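Local coordinates for shikimate dehydrogenase-like protein HI_0607 (Haemophilus influenzae, PDB 1NPY) that catalyses the NADP(+)-dependent oxidation of shikimate to 3-dehydroshikimate in vitro, though so weakly that shikimate may not be its biological substrate, at residues A[82-87]-A[131-136]; A[101-106]-A[240-245]. All blocks are in the same frame, centred on the assembly; numbering follows the deposited sequence.

Interaction 1: A[82-87]-A[131-136]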
loop_
_atom_site.group_PDB
_atom_site.type_symbol
_atom_site.label_atom_id
_atom_site.label_comp_id
_atom_site.label_asym_id
_atom_site.label_seq_id
_atom_site.Cartn_x
_atom_site.Cartn_y
_atom_site.Cartn_z
ATOM N N GLN A 82 2.034 13.129 4.289
ATOM C CA GLN A 82 3.097 13.789 5.042
ATOM C C GLN A 82 3.922 12.805 5.860
ATOM O O GLN A 82 5.120 12.989 5.998
ATOM C CB GLN A 82 2.532 14.842 6.000
ATOM C CG GLN A 82 1.878 16.022 5.288
ATOM C CD GLN A 82 1.307 17.060 6.233
ATOM O OE1 GLN A 82 0.621 16.729 7.200
ATOM N NE2 GLN A 82 1.535 18.323 5.912
ATOM N N ALA A 83 3.287 11.740 6.331
ATOM C CA ALA A 83 3.883 10.781 7.247
ATOM C C ALA A 83 5.072 10.060 6.627
ATOM O O ALA A 83 5.993 9.661 7.344
ATOM C CB ALA A 83 2.846 9.790 7.710
ATOM N N ILE A 84 5.045 9.928 5.300
ATOM C CA ILE A 84 6.102 9.279 4.546
ATOM C C ILE A 84 6.617 10.081 3.350
ATOM O O ILE A 84 7.410 9.556 2.564
ATOM C CB ILE A 84 5.650 7.877 4.111
ATOM C CG1 ILE A 84 4.364 7.973 3.293
ATOM C CG2 ILE A 84 5.405 6.965 5.312
ATOM C CD1 ILE A 84 3.887 6.646 2.683
ATOM N N GLU A 85 6.214 11.343 3.260
ATOM C CA GLU A 85 6.582 12.259 2.183
ATOM C C GLU A 85 6.469 11.614 0.805
ATOM O O GLU A 85 7.380 11.621 -0.017
ATOM C CB GLU A 85 7.935 12.931 2.448
ATOM C CG GLU A 85 7.925 13.784 3.716
ATOM C CD GLU A 85 6.928 14.944 3.792
ATOM O OE1 GLU A 85 6.723 15.436 4.932
ATOM O OE2 GLU A 85 6.322 15.414 2.794
ATOM N N SER A 86 5.310 11.014 0.553
ATOM C CA SER A 86 5.059 10.308 -0.700
ATOM C C SER A 86 3.550 10.284 -0.914
ATOM O O SER A 86 2.832 9.956 0.026
ATOM C CB SER A 86 5.527 8.854 -0.589
ATOM O OG SER A 86 5.527 8.189 -1.838
ATOM N N VAL A 87 3.083 10.539 -2.132
ATOM C CA VAL A 87 1.672 10.619 -2.488
ATOM C C VAL A 87 1.290 9.479 -3.419
ATOM O O VAL A 87 1.995 9.232 -4.410
ATOM C CB VAL A 87 1.389 11.952 -3.209
ATOM C CG1 VAL A 87 -0.020 12.019 -3.779
ATOM C CG2 VAL A 87 1.562 13.100 -2.221
ATOM N N ALA A 131 8.227 -0.231 2.761
ATOM C CA ALA A 131 8.847 -0.195 4.088
ATOM C C ALA A 131 8.488 1.057 4.865
ATOM O O ALA A 131 8.110 1.003 6.036
ATOM C CB ALA A 131 10.352 -0.293 3.982
ATOM N N LYS A 132 8.627 2.206 4.209
ATOM C CA LYS A 132 8.392 3.451 4.919
ATOM C C LYS A 132 6.948 3.549 5.413
ATOM O O LYS A 132 6.716 3.844 6.581
ATOM C CB LYS A 132 8.836 4.612 4.020
ATOM C CG LYS A 132 9.208 5.886 4.719
ATOM C CD LYS A 132 9.685 6.876 3.643
ATOM C CE LYS A 132 9.993 8.233 4.221
ATOM N NZ LYS A 132 10.518 9.064 3.102
ATOM N N ALA A 133 5.975 3.207 4.573
ATOM C CA ALA A 133 4.560 3.194 4.933
ATOM C C ALA A 133 4.288 2.233 6.085
ATOM O O ALA A 133 3.622 2.596 7.039
ATOM C CB ALA A 133 3.705 2.792 3.752
ATOM N N VAL A 134 4.871 1.043 6.043
ATOM C CA VAL A 134 4.745 0.085 7.136
ATOM C C VAL A 134 5.318 0.616 8.459
ATOM O O VAL A 134 4.632 0.598 9.492
ATOM C CB VAL A 134 5.383 -1.262 6.718
ATOM C CG1 VAL A 134 5.537 -2.135 7.952
ATOM C CG2 VAL A 134 4.527 -1.905 5.601
ATOM N N VAL A 135 6.561 1.087 8.429
ATOM C CA VAL A 135 7.238 1.563 9.624
ATOM C C VAL A 135 6.471 2.733 10.234
ATOM O O VAL A 135 6.279 2.800 11.455
ATOM C CB VAL A 135 8.704 1.903 9.344
ATOM C CG1 VAL A 135 9.372 2.545 10.563
ATOM C CG2 VAL A 135 9.440 0.641 8.951
ATOM N N ALA A 136 6.027 3.654 9.384
ATOM C CA ALA A 136 5.299 4.825 9.872
ATOM C C ALA A 136 3.940 4.479 10.446
ATOM O O ALA A 136 3.474 5.090 11.419
ATOM C CB ALA A 136 5.150 5.851 8.743
HETATM O O HOH W 1 9.556 9.527 0.438
#
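I84 carries the apolar part of this contact, setting its two branches against the first two turns of helix 131-140. Its CG2 methyl packs on the CB of A136 at 3.6 Å and also rests on the CG methylene of K132, while CD1 reaches the CB of A133 at 4.0 Å. The fork follows from the torsions: CG1 lies between the backbone N and the carbonyl carbon (chi1 57°), and the chain then runs extended to CD1, so one branch serves A136 and the other A133. With only a methyl at each of these positions, the helix lets the isoleucine come close to its backbone; CG2 lies 3.6 Å from the carbonyl O of K132.

The polar part is formed by K132, whose aliphatic chain lies alongside I84. Its CG is anti to the backbone N (chi1 -156°) and the rest is fully extended, which brings NZ to the carbonyl O of I84 at 3.2 Å, a weak hydrogen bond. A water bridges the same two groups: it accepts from K132 NZ at 2.9 Å and donates to I84 O at 3.0 Å, closing a small triangle.

Within 82-87, a Schellman motif ends helix 79-82, with E85 at positive phi as its C-prime residue; the weak bond from E85 N to Q82 O belongs to it. Y163 of helix 153-163 borders the same patch, touching I84, K132 and A136.

The turn thus meets the helix that follows the probable Rossmann-type glycine-rich turn through close methyl packing. The only direct hydrogen bond across the segments is weak and shares its acceptor, I84 O, with a water, so shape more than polar bonding appears to set the fit.

Interaction 2: A[101-106]-A[240-245]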
loop_
_atom_site.group_PDB
_atom_site.type_symbol
_atom_site.label_atom_id
_atom_site.label_comp_id
_atom_site.label_asym_id
_atom_site.label_seq_id
_atom_site.Cartn_x
_atom_site.Cartn_y
_atom_site.Cartn_z
ATOM N N ASN A 101 -1.954 9.347 1.113
ATOM C CA ASN A 101 -1.283 8.082 0.863
ATOM C C ASN A 101 -2.111 6.947 1.449
ATOM O O ASN A 101 -2.036 6.671 2.637
ATOM C CB ASN A 101 0.164 8.063 1.322
ATOM C CG ASN A 101 0.886 6.860 0.764
ATOM O OD1 ASN A 101 0.437 5.751 0.997
ATOM N ND2 ASN A 101 1.915 7.077 -0.050
ATOM N N THR A 102 -2.850 6.263 0.582
ATOM C CA THR A 102 -3.718 5.178 1.019
ATOM C C THR A 102 -2.996 3.865 1.292
ATOM O O THR A 102 -3.574 2.987 1.925
ATOM C CB THR A 102 -4.903 4.920 0.092
ATOM O OG1 THR A 102 -4.447 4.582 -1.220
ATOM C CG2 THR A 102 -5.813 6.111 -0.031
ATOM N N ASP A 103 -1.744 3.716 0.875
ATOM C CA ASP A 103 -0.969 2.597 1.384
ATOM C C ASP A 103 -0.749 2.724 2.896
ATOM O O ASP A 103 -0.965 1.764 3.636
ATOM C CB ASP A 103 0.373 2.523 0.682
ATOM C CG ASP A 103 0.262 1.980 -0.722
ATOM O OD1 ASP A 103 -0.603 1.120 -1.032
ATOM O OD2 ASP A 103 1.117 2.339 -1.555
ATOM N N TYR A 104 -0.331 3.907 3.344
ATOM C CA TYR A 104 -0.212 4.202 4.760
ATOM C C TYR A 104 -1.551 3.993 5.479
ATOM O O TYR A 104 -1.616 3.321 6.512
ATOM C CB TYR A 104 0.336 5.628 4.936
ATOM C CG TYR A 104 0.278 6.122 6.360
ATOM C CD1 TYR A 104 1.305 5.837 7.259
ATOM C CD2 TYR A 104 -0.843 6.812 6.835
ATOM C CE1 TYR A 104 1.210 6.224 8.588
ATOM C CE2 TYR A 104 -0.919 7.220 8.152
ATOM C CZ TYR A 104 0.112 6.935 9.018
ATOM O OH TYR A 104 -0.005 7.338 10.337
ATOM N N ILE A 105 -2.626 4.566 4.944
ATOM C CA ILE A 105 -3.945 4.419 5.558
ATOM C C ILE A 105 -4.310 2.941 5.669
ATOM O O ILE A 105 -4.812 2.508 6.707
ATOM C CB ILE A 105 -5.012 5.247 4.823
ATOM C CG1 ILE A 105 -4.672 6.737 4.870
ATOM C CG2 ILE A 105 -6.404 5.079 5.421
ATOM C CD1 ILE A 105 -5.501 7.575 3.940
ATOM N N ALA A 106 -4.111 2.177 4.600
ATOM C CA ALA A 106 -4.451 0.752 4.601
ATOM C C ALA A 106 -3.696 -0.016 5.676
ATOM O O ALA A 106 -4.279 -0.887 6.330
ATOM C CB ALA A 106 -4.205 0.117 3.222
ATOM N N VAL A 240 -6.070 -4.230 -2.077
ATOM C CA VAL A 240 -7.501 -3.983 -2.129
ATOM C C VAL A 240 -7.936 -2.818 -1.240
ATOM O O VAL A 240 -8.693 -1.949 -1.684
ATOM C CB VAL A 240 -8.318 -5.256 -1.827
ATOM C CG1 VAL A 240 -9.809 -4.879 -1.729
ATOM C CG2 VAL A 240 -8.086 -6.288 -2.914
ATOM N N LEU A 241 -7.457 -2.747 -0.005
ATOM C CA LEU A 241 -7.922 -1.727 0.920
ATOM C C LEU A 241 -7.413 -0.368 0.470
ATOM O O LEU A 241 -8.166 0.604 0.564
ATOM C CB LEU A 241 -7.456 -2.025 2.352
ATOM C CG LEU A 241 -7.949 -1.076 3.449
ATOM C CD1 LEU A 241 -9.461 -0.886 3.354
ATOM C CD2 LEU A 241 -7.529 -1.668 4.808
ATOM N N GLN A 242 -6.182 -0.286 -0.035
ATOM C CA GLN A 242 -5.694 1.010 -0.493
ATOM C C GLN A 242 -6.520 1.523 -1.664
ATOM O O GLN A 242 -6.824 2.715 -1.693
ATOM C CB GLN A 242 -4.212 1.040 -0.821
ATOM C CG GLN A 242 -3.807 0.339 -2.081
ATOM C CD GLN A 242 -2.381 -0.199 -2.126
ATOM O OE1 GLN A 242 -1.964 -0.936 -1.228
ATOM N NE2 GLN A 242 -1.646 0.113 -3.197
ATOM N N ALA A 243 -6.978 0.625 -2.532
ATOM C CA ALA A 243 -7.858 0.992 -3.647
ATOM C C ALA A 243 -9.258 1.420 -3.208
ATOM O O ALA A 243 -9.826 2.392 -3.714
ATOM C CB ALA A 243 -7.945 -0.153 -4.633
ATOM N N VAL A 244 -9.826 0.661 -2.276
ATOM C CA VAL A 244 -11.096 1.024 -1.630
ATOM C C VAL A 244 -11.043 2.425 -1.032
ATOM O O VAL A 244 -12.001 3.180 -1.152
ATOM C CB VAL A 244 -11.509 -0.046 -0.604
ATOM C CG1 VAL A 244 -12.672 0.447 0.241
ATOM C CG2 VAL A 244 -11.908 -1.317 -1.349
ATOM N N GLU A 245 -9.958 2.761 -0.344
ATOM C CA GLU A 245 -9.834 4.065 0.296
ATOM C C GLU A 245 -9.808 5.175 -0.768
ATOM O O GLU A 245 -10.399 6.246 -0.590
ATOM C CB GLU A 245 -8.614 4.148 1.221
ATOM C CG GLU A 245 -8.701 3.181 2.407
ATOM C CD GLU A 245 -9.612 3.654 3.515
ATOM O OE1 GLU A 245 -9.685 4.883 3.700
ATOM O OE2 GLU A 245 -10.220 2.806 4.217
#
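The segments of helices 102-113 and 235-251 approach to 8.2 Å between axes with 117° between their directions, and T102 and Q242 bring their CA atoms to 4.9 Å, a close passage at the first turn of the former helix.

T102 makes the polar link. Its OG1 sits between the backbone N and the carbonyl carbon and donates to the carbonyl O of Q242 at 3.1 Å; the hydroxyl stands 44° out of the carbonyl plane. The other branch of the threonine, CG2, packs on the CB of E245 at 3.6 Å. One turn further on, the small A106 admits L241: its CB lies 3.9 Å from L241 CG, while L241 CD2 rests against the alanine's backbone. The CG2 methyl of I105 touches the carboxylate of E245, 3.7 Å from OE1, which the bend in the glutamate chain brings back toward it. The carboxylate of D103 is directed at the Q242 amide, but the modelled approach is too tight and the amide orientation doubtful, so nothing is concluded from it.

N101 is the N-cap of helix 102-113: its OD1 accepts from Y104 N at 3.1 Å with an N-H...O angle of 167°. Its ND2 is bonded to S86 O, which ties the cap to the loop between helix 79-82 and strand 89-93. The capped helix presents D103, inferred to bind the substrate, whose OD2 forms a long, weak ion pair with K67, the inferred proton donor/acceptor.

Helix 102-113 leads from the mixed sheet to the parallel sheet and helix 235-251 leads back, its A243 and V244 packing on helix 19-31. This matches the shikimate dehydrogenase fold, where two linking helices join the domains beside the substrate site.

Overall arrangement
Interactions 1 and 2 lie about 12 Å apart between centres, and their segments alternate along the chain: 82-87, 101-106, 131-136, 240-245. Segments 82-87 and 101-106 flank the antiparallel strands 89-93 and 96-100 of the mixed sheet, whereas 131-136 follows strand 122-125 of the parallel sheet. The contacts meet directly: I84 CD1 packs on N101 ND2 at 3.4 Å, and Y104 CE1 comes within 3.7 Å of A136 C. Helix 102-113 thus touches both helix 131-140 and helix 235-251. Interaction 1 bridges the two domains directly, and interaction 2 joins the two helices that connect them, close to D103, K67 and M130, where substrate and NADP(+) are thought to meet.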